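Local coordinates for protein pectate lyase 47 (Bacillus sp. TS-47, PDB 1VBL) that is a thermostable family 1 polysaccharide lyase that probably cleaves pectate, the polygalacturonate of plant cell walls, by calcium-dependent beta-elimination, at residues N154-I159 with G196-W201; G268-T273 with V289-V294; H276-N281 with Y300-N305. All coordinates share one frame; numbering follows the deposited sequence.

All three contacts join neighbouring coils of the right-handed parallel beta-helix of family 1 pectate lyases, and each pairs a chain segment with its counterpart one turn on. Interactions 2 and 3 share strands 272-280 and 293-303, meeting them near the start and at the far end, so their centres lie about 22 Å apart. Interaction 1 belongs to earlier coils, its centre about 15 Å from that of interaction 2 and about 27 Å from that of interaction 3. None touches the calcium ion held by D190, D229 and D233. The side chain of R290 in interaction 2 comes to about 10 Å from the ion, and G196 of interaction 1 to about 13 Å.

Interaction 1: residues N154-I159 with G196-W201; sequences NVDNVI and GSSHIW
S198 turns its OG in between its own backbone N and carbonyl carbon (chi1 71°), while D156 swings its carboxylate beside its backbone N (chi1 -52°), and the two side chains meet on the same face of the sheet. There S198 OG donates to D156 OD2 at 2.5 Å, meeting that oxygen at its anti lone pair, on the side away from OD1. The small hydroxyl suits this place because it can donate while taking a weak bond from H199 ND1; the imidazole is held more firmly by NE2, bonded to the carbonyl of Y17. S197 works differently: its OG accepts V155 N at 3.1 Å in an almost straight bond (171°) and is also tied to I152. Both segments leave short turns of a parallel beta-helix, after strands 149-153 and 192-195, and then pair in parallel as neighbouring coils. The rungs include V158 N to H199 O, 3.0 Å, and W201 N to V158 O, 2.9 Å. At the turn G196 is apt, since a CB would collide with N154 OD1 and its positive phi also favours glycine; a water bonded to that oxygen at 2.7 Å also donates to G196 O. N157 has a positive phi, which asparagine tolerates better than most residues, and its amide bonds T22 and N133. Beyond, I200 CD1 reaches V158 CB at 3.6 Å, and I159 sets CD1 in the plane of the W201 ring, at its edge, 3.9 Å from CE3.

Interaction 2: residues G268-T273 with V289-V294; sequences GHLRVT and VRFGQV
L270 packs against the turn made by R290, F291 and G292, and this is the tight part of the contact. Its CG is anti to the carbonyl carbon (chi1 -62°) and the chain then runs extended, carrying CD1 to 3.2 Å from R290 O and to the edge of the F291 ring, near its plane. A branched aliphatic chain fits such a site, with I257 against it as well. G292 is equally constrained: a CB would strike L270 O, whereas the bare CA comes within 3.4 Å of that oxygen as a CA-H...O contact. In the parallel beta-helix these segments lead into strands 272-280 and 293-303 of successive coils, and they converge before regular pairing is established, with no direct hydrogen bond between them. V294 closes the buried end: its CG1 lies 3.4 Å from V272 O, and CG2 faces the side chain of V272, 4.4 Å from CB. On the looser side water takes the place of ladder bonds. One molecule donates to H269 O at 2.8 Å and accepts Q293 N at 3.2 Å, joining the two backbones where no direct bond links them. Here R271 and Q293, both partly exposed, touch only lightly, R271 CG 4.2 Å from Q293 CB; the guanidinium goes on to a salt bridge with D239 and a cation-pi contact with W14. The R290 guanidinium turns instead to D261, in a salt bridge through NE.

Interaction 3: residues H276-N281 with Y300-N305; sequences HNYYKN and YYEFSN
E302 draws three side chains to its carboxylate. K280 NZ makes a salt bridge to E302 OE2, modelled at 2.5 Å, closer than such pairs usually come, so the exact length is doubtful. Y278 OH donates to the same oxygen at 2.9 Å, arriving 45° above the carboxylate plane. Y300 OH bonds OE1 at 2.6 Å on its anti side. These residues stand on one face of two parallel strands in adjacent coils of the beta-helix. K280 runs extended beside E302 and bends at its last torsion (chi4 59°), which folds NZ onto the acid. An alanine in place of E302 would probably leave the K280 ammonium without its counter-charge and let the Y278 and Y300 hydroxyls drift. Next to the acid the Y278 and Y300 rings meet obliquely, Y278 CE2 to Y300 CD2 at 3.4 Å, with V406 and P403 of helix 402-409 packing on Y278 and Y300 respectively. Four backbone bonds, such as E302 N to Y279 O, keep the strands in register. At their end N281 OD1 accepts S304 N at 2.9 Å, the amide oxygen standing in for a backbone carbonyl where the chain bends off the strand. On the other face, that of Y279 and Y301, the two rings lie nearly parallel, planes 6° apart but slid so that they barely overlap; Y301 also stacks on F330. The Y279 and Y301 hydroxyls share a water, 2.9 Å from Y279 OH and 2.7 Å from Y301 OH, the latter bonded to W315 NE1 as well.

Interaction 1: residues N154-I159 with G196-W201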
loop_
_atom_site.group_PDB
_atom_site.type_symbol
_atom_site.label_atom_id
_atom_site.label_comp_id
_atom_site.label_asym_id
_atom_site.label_seq_id
_atom_site.Cartn_x
_atom_site.Cartn_y
_atom_site.Cartn_z
ATOM N N ASN A 154 2.271 5.505 -14.797
ATOM C CA ASN A 154 2.884 6.414 -15.756
ATOM C C ASN A 154 2.222 7.783 -15.815
ATOM O O ASN A 154 2.109 8.384 -16.883
ATOM C CB ASN A 154 2.897 5.784 -17.154
ATOM C CG ASN A 154 3.703 4.503 -17.205
ATOM O OD1 ASN A 154 4.860 4.469 -16.784
ATOM N ND2 ASN A 154 3.100 3.441 -17.724
ATOM N N VAL A 155 1.779 8.280 -14.666
ATOM C CA VAL A 155 1.152 9.593 -14.619
ATOM C C VAL A 155 1.849 10.466 -13.586
ATOM O O VAL A 155 2.774 10.017 -12.908
ATOM C CB VAL A 155 -0.354 9.489 -14.283
ATOM C CG1 VAL A 155 -1.081 8.808 -15.424
ATOM C CG2 VAL A 155 -0.560 8.716 -12.985
ATOM N N ASP A 156 1.422 11.718 -13.481
ATOM C CA ASP A 156 2.020 12.634 -12.521
ATOM C C ASP A 156 0.966 13.532 -11.905
ATOM O O ASP A 156 -0.074 13.789 -12.511
ATOM C CB ASP A 156 3.071 13.536 -13.189
ATOM C CG ASP A 156 4.112 12.757 -13.969
ATOM O OD1 ASP A 156 3.837 12.386 -15.130
ATOM O OD2 ASP A 156 5.206 12.512 -13.419
ATOM N N ASN A 157 1.247 13.998 -10.694
ATOM C CA ASN A 157 0.374 14.928 -9.997
ATOM C C ASN A 157 -1.015 14.388 -9.683
ATOM O O ASN A 157 -2.007 14.769 -10.315
ATOM C CB ASN A 157 0.275 16.207 -10.834
ATOM C CG ASN A 157 -0.267 17.362 -10.052
ATOM O OD1 ASN A 157 0.006 17.490 -8.860
ATOM N ND2 ASN A 157 -1.023 18.229 -10.717
ATOM N N VAL A 158 -1.083 13.521 -8.679
ATOM C CA VAL A 158 -2.336 12.899 -8.280
ATOM C C VAL A 158 -2.527 12.966 -6.769
ATOM O O VAL A 158 -1.596 12.723 -6.003
ATOM C CB VAL A 158 -2.377 11.419 -8.727
ATOM C CG1 VAL A 158 -3.664 10.753 -8.250
ATOM C CG2 VAL A 158 -2.266 11.340 -10.240
ATOM N N ILE A 159 -3.743 13.302 -6.357
ATOM C CA ILE A 159 -4.084 13.402 -4.944
ATOM C C ILE A 159 -5.258 12.475 -4.621
ATOM O O ILE A 159 -6.285 12.511 -5.292
ATOM C CB ILE A 159 -4.504 14.843 -4.569
ATOM C CG1 ILE A 159 -3.329 15.805 -4.741
ATOM C CG2 ILE A 159 -5.012 14.875 -3.131
ATOM C CD1 ILE A 159 -3.658 17.251 -4.359
ATOM N N GLY A 196 5.675 3.861 -11.981
ATOM C CA GLY A 196 6.230 4.832 -12.911
ATOM C C GLY A 196 5.570 6.195 -12.828
ATOM O O GLY A 196 5.473 6.907 -13.826
ATOM N N SER A 197 5.126 6.573 -11.633
ATOM C CA SER A 197 4.462 7.857 -11.461
ATOM C C SER A 197 5.147 8.730 -10.423
ATOM O O SER A 197 5.815 8.228 -9.521
ATOM C CB SER A 197 3.006 7.629 -11.062
ATOM O OG SER A 197 2.345 6.833 -12.028
ATOM N N SER A 198 4.973 10.042 -10.545
ATOM C CA SER A 198 5.588 10.963 -9.599
ATOM C C SER A 198 4.614 12.026 -9.104
ATOM O O SER A 198 3.568 12.259 -9.710
ATOM C CB SER A 198 6.812 11.635 -10.226
ATOM O OG SER A 198 6.430 12.556 -11.228
ATOM N N HIS A 199 4.981 12.668 -7.998
ATOM C CA HIS A 199 4.164 13.703 -7.373
ATOM C C HIS A 199 2.774 13.187 -7.038
ATOM O O HIS A 199 1.769 13.617 -7.609
ATOM C CB HIS A 199 4.091 14.944 -8.265
ATOM C CG HIS A 199 5.389 15.681 -8.356
ATOM N ND1 HIS A 199 6.314 15.441 -9.348
ATOM C CD2 HIS A 199 5.951 16.594 -7.530
ATOM C CE1 HIS A 199 7.391 16.175 -9.130
ATOM N NE2 HIS A 199 7.197 16.883 -8.031
ATOM N N ILE A 200 2.735 12.253 -6.096
ATOM C CA ILE A 200 1.486 11.645 -5.661
ATOM C C ILE A 200 1.324 11.866 -4.166
ATOM O O ILE A 200 2.250 11.631 -3.395
ATOM C CB ILE A 200 1.485 10.123 -5.916
ATOM C CG1 ILE A 200 1.965 9.819 -7.340
ATOM C CG2 ILE A 200 0.091 9.557 -5.667
ATOM C CD1 ILE A 200 1.103 10.410 -8.444
ATOM N N TRP A 201 0.145 12.321 -3.760
ATOM C CA TRP A 201 -0.134 12.554 -2.352
ATOM C C TRP A 201 -1.301 11.677 -1.929
ATOM O O TRP A 201 -2.407 11.815 -2.446
ATOM C CB TRP A 201 -0.466 14.029 -2.119
ATOM C CG TRP A 201 -0.688 14.402 -0.680
ATOM C CD1 TRP A 201 -0.083 13.852 0.420
ATOM C CD2 TRP A 201 -1.513 15.466 -0.195
ATOM N NE1 TRP A 201 -0.481 14.514 1.558
ATOM C CE2 TRP A 201 -1.358 15.508 1.210
ATOM C CE3 TRP A 201 -2.368 16.393 -0.810
ATOM C CZ2 TRP A 201 -2.028 16.443 2.011
ATOM C CZ3 TRP A 201 -3.033 17.323 -0.012
ATOM C CH2 TRP A 201 -2.858 17.340 1.383
HETATM O O HOH W 1 6.478 6.627 -16.528
HETATM O O HOH W 2 4.865 9.508 -14.832
#

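Interaction 2: residues G268-T273 with V289-V294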
loop_
_atom_site.group_PDB
_atom_site.type_symbol
_atom_site.label_atom_id
_atom_site.label_comp_id
_atom_site.label_asym_id
_atom_site.label_seq_id
_atom_site.Cartn_x
_atom_site.Cartn_y
_atom_site.Cartn_z
ATOM N N GLY A 268 18.101 6.093 -7.517
ATOM C CA GLY A 268 17.923 7.524 -7.675
ATOM C C GLY A 268 16.465 7.948 -7.639
ATOM O O GLY A 268 16.149 9.129 -7.777
ATOM N N HIS A 269 15.569 6.986 -7.454
ATOM C CA HIS A 269 14.140 7.279 -7.396
ATOM C C HIS A 269 13.529 6.728 -6.118
ATOM O O HIS A 269 14.223 6.542 -5.123
ATOM C CB HIS A 269 13.433 6.676 -8.609
ATOM C CG HIS A 269 13.884 7.254 -9.910
ATOM N ND1 HIS A 269 13.629 8.560 -10.271
ATOM C CD2 HIS A 269 14.600 6.715 -10.925
ATOM C CE1 HIS A 269 14.169 8.799 -11.453
ATOM N NE2 HIS A 269 14.762 7.696 -11.871
ATOM N N LEU A 270 12.227 6.465 -6.155
ATOM C CA LEU A 270 11.517 5.932 -5.000
ATOM C C LEU A 270 11.689 6.809 -3.761
ATOM O O LEU A 270 11.791 6.312 -2.640
ATOM C CB LEU A 270 11.984 4.504 -4.713
ATOM C CG LEU A 270 11.700 3.517 -5.855
ATOM C CD1 LEU A 270 12.234 2.137 -5.495
ATOM C CD2 LEU A 270 10.202 3.455 -6.121
ATOM N N ARG A 271 11.720 8.119 -3.975
ATOM C CA ARG A 271 11.840 9.064 -2.873
ATOM C C ARG A 271 10.435 9.262 -2.318
ATOM O O ARG A 271 9.580 9.884 -2.947
ATOM C CB ARG A 271 12.452 10.372 -3.375
ATOM C CG ARG A 271 13.958 10.235 -3.592
ATOM C CD ARG A 271 14.582 11.424 -4.303
ATOM N NE ARG A 271 14.289 11.431 -5.734
ATOM C CZ ARG A 271 14.978 12.131 -6.628
ATOM N NH1 ARG A 271 16.004 12.874 -6.235
ATOM N NH2 ARG A 271 14.638 12.099 -7.911
ATOM N N VAL A 272 10.207 8.704 -1.135
ATOM C CA VAL A 272 8.901 8.750 -0.499
ATOM C C VAL A 272 8.984 9.212 0.950
ATOM O O VAL A 272 9.960 8.943 1.644
ATOM C CB VAL A 272 8.251 7.333 -0.504
ATOM C CG1 VAL A 272 6.823 7.400 0.031
ATOM C CG2 VAL A 272 8.277 6.746 -1.911
ATOM N N THR A 273 7.947 9.913 1.391
ATOM C CA THR A 273 7.851 10.381 2.768
ATOM C C THR A 273 6.569 9.794 3.334
ATOM O O THR A 273 5.509 9.889 2.710
ATOM C CB THR A 273 7.733 11.916 2.865
ATOM O OG1 THR A 273 8.924 12.524 2.362
ATOM C CG2 THR A 273 7.530 12.343 4.317
ATOM N N VAL A 289 11.624 -1.158 1.945
ATOM C CA VAL A 289 12.272 -0.274 0.978
ATOM C C VAL A 289 13.506 -0.766 0.232
ATOM O O VAL A 289 14.351 -1.452 0.796
ATOM C CB VAL A 289 12.682 1.044 1.672
ATOM C CG1 VAL A 289 13.280 2.006 0.658
ATOM C CG2 VAL A 289 11.484 1.657 2.382
ATOM N N ARG A 290 13.592 -0.373 -1.037
ATOM C CA ARG A 290 14.733 -0.665 -1.892
ATOM C C ARG A 290 15.074 0.662 -2.596
ATOM O O ARG A 290 14.174 1.369 -3.039
ATOM C CB ARG A 290 14.390 -1.691 -2.985
ATOM C CG ARG A 290 14.106 -3.137 -2.530
ATOM C CD ARG A 290 13.808 -4.006 -3.766
ATOM N NE ARG A 290 13.791 -5.451 -3.514
ATOM C CZ ARG A 290 12.692 -6.182 -3.317
ATOM N NH1 ARG A 290 11.492 -5.619 -3.336
ATOM N NH2 ARG A 290 12.796 -7.491 -3.111
ATOM N N PHE A 291 16.316 1.223 -2.688
ATOM C CA PHE A 291 16.927 2.308 -3.472
ATOM C C PHE A 291 16.697 3.761 -3.135
ATOM O O PHE A 291 17.615 4.555 -3.287
ATOM C CB PHE A 291 16.561 2.145 -4.946
ATOM C CG PHE A 291 16.934 0.816 -5.504
ATOM C CD1 PHE A 291 18.259 0.519 -5.811
ATOM C CD2 PHE A 291 15.968 -0.161 -5.661
ATOM C CE1 PHE A 291 18.606 -0.740 -6.264
ATOM C CE2 PHE A 291 16.300 -1.414 -6.111
ATOM C CZ PHE A 291 17.621 -1.712 -6.414
ATOM N N GLY A 292 15.298 3.816 -2.437
ATOM C CA GLY A 292 14.940 5.176 -2.114
ATOM C C GLY A 292 15.308 5.841 -0.815
ATOM O O GLY A 292 15.502 5.198 0.213
ATOM N N GLN A 293 15.408 7.162 -0.904
ATOM C CA GLN A 293 15.659 8.004 0.246
ATOM C C GLN A 293 14.232 8.167 0.746
ATOM O O GLN A 293 13.455 8.974 0.229
ATOM C CB GLN A 293 16.259 9.338 -0.191
ATOM C CG GLN A 293 17.727 9.190 -0.580
ATOM C CD GLN A 293 18.384 10.492 -0.996
ATOM O OE1 GLN A 293 19.612 10.576 -1.064
ATOM N NE2 GLN A 293 17.583 11.507 -1.283
ATOM N N VAL A 294 13.887 7.340 1.727
ATOM C CA VAL A 294 12.554 7.331 2.296
ATOM C C VAL A 294 12.569 7.914 3.704
ATOM O O VAL A 294 13.289 7.436 4.583
ATOM C CB VAL A 294 11.997 5.889 2.332
ATOM C CG1 VAL A 294 10.617 5.884 2.969
ATOM C CG2 VAL A 294 11.923 5.323 0.907
HETATM O O HOH W 3 19.309 4.501 -5.135
HETATM O O HOH W 4 16.367 7.844 -3.914
#

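Interaction 3: residues H276-N281 with Y300-N305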
loop_
_atom_site.group_PDB
_atom_site.type_symbol
_atom_site.label_atom_id
_atom_site.label_comp_id
_atom_site.label_asym_id
_atom_site.label_seq_id
_atom_site.Cartn_x
_atom_site.Cartn_y
_atom_site.Cartn_z
ATOM N N HIS A 276 2.872 10.420 10.107
ATOM C CA HIS A 276 1.609 10.442 10.832
ATOM C C HIS A 276 0.606 9.384 10.401
ATOM O O HIS A 276 -0.605 9.599 10.466
ATOM C CB HIS A 276 0.976 11.830 10.739
ATOM C CG HIS A 276 1.771 12.891 11.431
ATOM N ND1 HIS A 276 2.729 13.645 10.786
ATOM C CD2 HIS A 276 1.784 13.292 12.724
ATOM C CE1 HIS A 276 3.297 14.465 11.652
ATOM N NE2 HIS A 276 2.741 14.271 12.835
ATOM N N ASN A 277 1.113 8.237 9.965
ATOM C CA ASN A 277 0.234 7.157 9.559
ATOM C C ASN A 277 0.018 6.272 10.773
ATOM O O ASN A 277 0.878 6.172 11.649
ATOM C CB ASN A 277 0.853 6.356 8.409
ATOM C CG ASN A 277 0.991 7.183 7.144
ATOM O OD1 ASN A 277 -0.004 7.570 6.529
ATOM N ND2 ASN A 277 2.228 7.470 6.758
ATOM N N TYR A 278 -1.145 5.643 10.815
ATOM C CA TYR A 278 -1.520 4.769 11.913
ATOM C C TYR A 278 -1.504 3.325 11.408
ATOM O O TYR A 278 -2.378 2.929 10.635
ATOM C CB TYR A 278 -2.925 5.160 12.378
ATOM C CG TYR A 278 -3.426 4.559 13.677
ATOM C CD1 TYR A 278 -4.639 4.985 14.216
ATOM C CD2 TYR A 278 -2.714 3.566 14.357
ATOM C CE1 TYR A 278 -5.139 4.448 15.395
ATOM C CE2 TYR A 278 -3.210 3.013 15.550
ATOM C CZ TYR A 278 -4.429 3.465 16.057
ATOM O OH TYR A 278 -4.950 2.951 17.224
ATOM N N TYR A 279 -0.495 2.557 11.818
ATOM C CA TYR A 279 -0.399 1.153 11.429
ATOM C C TYR A 279 -0.918 0.356 12.617
ATOM O O TYR A 279 -0.322 0.374 13.695
ATOM C CB TYR A 279 1.050 0.751 11.130
ATOM C CG TYR A 279 1.657 1.493 9.963
ATOM C CD1 TYR A 279 2.288 2.721 10.149
ATOM C CD2 TYR A 279 1.578 0.980 8.667
ATOM C CE1 TYR A 279 2.826 3.423 9.081
ATOM C CE2 TYR A 279 2.110 1.678 7.584
ATOM C CZ TYR A 279 2.734 2.900 7.801
ATOM O OH TYR A 279 3.280 3.598 6.749
ATOM N N LYS A 280 -2.033 -0.338 12.418
ATOM C CA LYS A 280 -2.643 -1.104 13.492
ATOM C C LYS A 280 -2.968 -2.535 13.097
ATOM O O LYS A 280 -3.768 -2.787 12.193
ATOM C CB LYS A 280 -3.918 -0.402 13.970
ATOM C CG LYS A 280 -4.651 -1.124 15.101
ATOM C CD LYS A 280 -5.828 -0.295 15.599
ATOM C CE LYS A 280 -6.613 -1.020 16.684
ATOM N NZ LYS A 280 -5.775 -1.365 17.865
ATOM N N ASN A 281 -2.336 -3.469 13.792
ATOM C CA ASN A 281 -2.555 -4.877 13.546
ATOM C C ASN A 281 -2.370 -5.269 12.083
ATOM O O ASN A 281 -3.276 -5.823 11.447
ATOM C CB ASN A 281 -3.947 -5.275 14.055
ATOM C CG ASN A 281 -4.092 -5.059 15.555
ATOM O OD1 ASN A 281 -3.123 -5.204 16.297
ATOM N ND2 ASN A 281 -5.296 -4.720 16.006
ATOM N N TYR A 300 2.685 5.962 13.990
ATOM C CA TYR A 300 2.316 5.203 15.173
ATOM C C TYR A 300 2.000 3.769 14.745
ATOM O O TYR A 300 1.140 3.547 13.890
ATOM C CB TYR A 300 1.099 5.845 15.847
ATOM C CG TYR A 300 0.591 5.081 17.054
ATOM C CD1 TYR A 300 1.459 4.691 18.075
ATOM C CD2 TYR A 300 -0.760 4.749 17.176
ATOM C CE1 TYR A 300 0.997 3.986 19.190
ATOM C CE2 TYR A 300 -1.234 4.042 18.284
ATOM C CZ TYR A 300 -0.353 3.664 19.284
ATOM O OH TYR A 300 -0.811 2.951 20.366
ATOM N N TYR A 301 2.721 2.810 15.324
ATOM C CA TYR A 301 2.547 1.392 15.008
ATOM C C TYR A 301 2.003 0.724 16.265
ATOM O O TYR A 301 2.614 0.801 17.330
ATOM C CB TYR A 301 3.888 0.754 14.620
ATOM C CG TYR A 301 4.633 1.479 13.519
ATOM C CD1 TYR A 301 5.331 2.657 13.783
ATOM C CD2 TYR A 301 4.638 0.990 12.211
ATOM C CE1 TYR A 301 6.016 3.332 12.775
ATOM C CE2 TYR A 301 5.323 1.661 11.191
ATOM C CZ TYR A 301 6.005 2.831 11.483
ATOM O OH TYR A 301 6.663 3.519 10.489
ATOM N N GLU A 302 0.860 0.059 16.132
ATOM C CA GLU A 302 0.207 -0.563 17.276
ATOM C C GLU A 302 -0.174 -2.000 16.964
ATOM O O GLU A 302 -0.891 -2.263 15.998
ATOM C CB GLU A 302 -1.029 0.273 17.623
ATOM C CG GLU A 302 -1.893 -0.229 18.752
ATOM C CD GLU A 302 -3.082 0.686 18.969
ATOM O OE1 GLU A 302 -2.945 1.702 19.683
ATOM O OE2 GLU A 302 -4.153 0.400 18.402
ATOM N N PHE A 303 0.300 -2.930 17.789
ATOM C CA PHE A 303 0.023 -4.339 17.551
ATOM C C PHE A 303 -0.448 -5.102 18.780
ATOM O O PHE A 303 0.046 -4.895 19.888
ATOM C CB PHE A 303 1.273 -5.027 16.989
ATOM C CG PHE A 303 1.931 -4.272 15.865
ATOM C CD1 PHE A 303 2.906 -3.314 16.131
ATOM C CD2 PHE A 303 1.566 -4.507 14.540
ATOM C CE1 PHE A 303 3.515 -2.601 15.097
ATOM C CE2 PHE A 303 2.165 -3.801 13.499
ATOM C CZ PHE A 303 3.145 -2.844 13.778
ATOM N N SER A 304 -1.408 -5.993 18.561
ATOM C CA SER A 304 -1.950 -6.836 19.618
ATOM C C SER A 304 -1.773 -8.285 19.183
ATOM O O SER A 304 -2.084 -8.638 18.046
ATOM C CB SER A 304 -3.437 -6.552 19.831
ATOM O OG SER A 304 -4.006 -7.522 20.697
ATOM N N ASN A 305 -1.272 -9.123 20.083
ATOM C CA ASN A 305 -1.073 -10.527 19.759
ATOM C C ASN A 305 -2.406 -11.259 19.613
ATOM O O ASN A 305 -2.440 -12.454 19.328
ATOM C CB ASN A 305 -0.189 -11.205 20.816
ATOM C CG ASN A 305 -0.773 -11.137 22.220
ATOM O OD1 ASN A 305 -0.129 -11.558 23.185
ATOM N ND2 ASN A 305 -1.981 -10.619 22.344
HETATM O O HOH W 5 5.873 3.924 7.900
#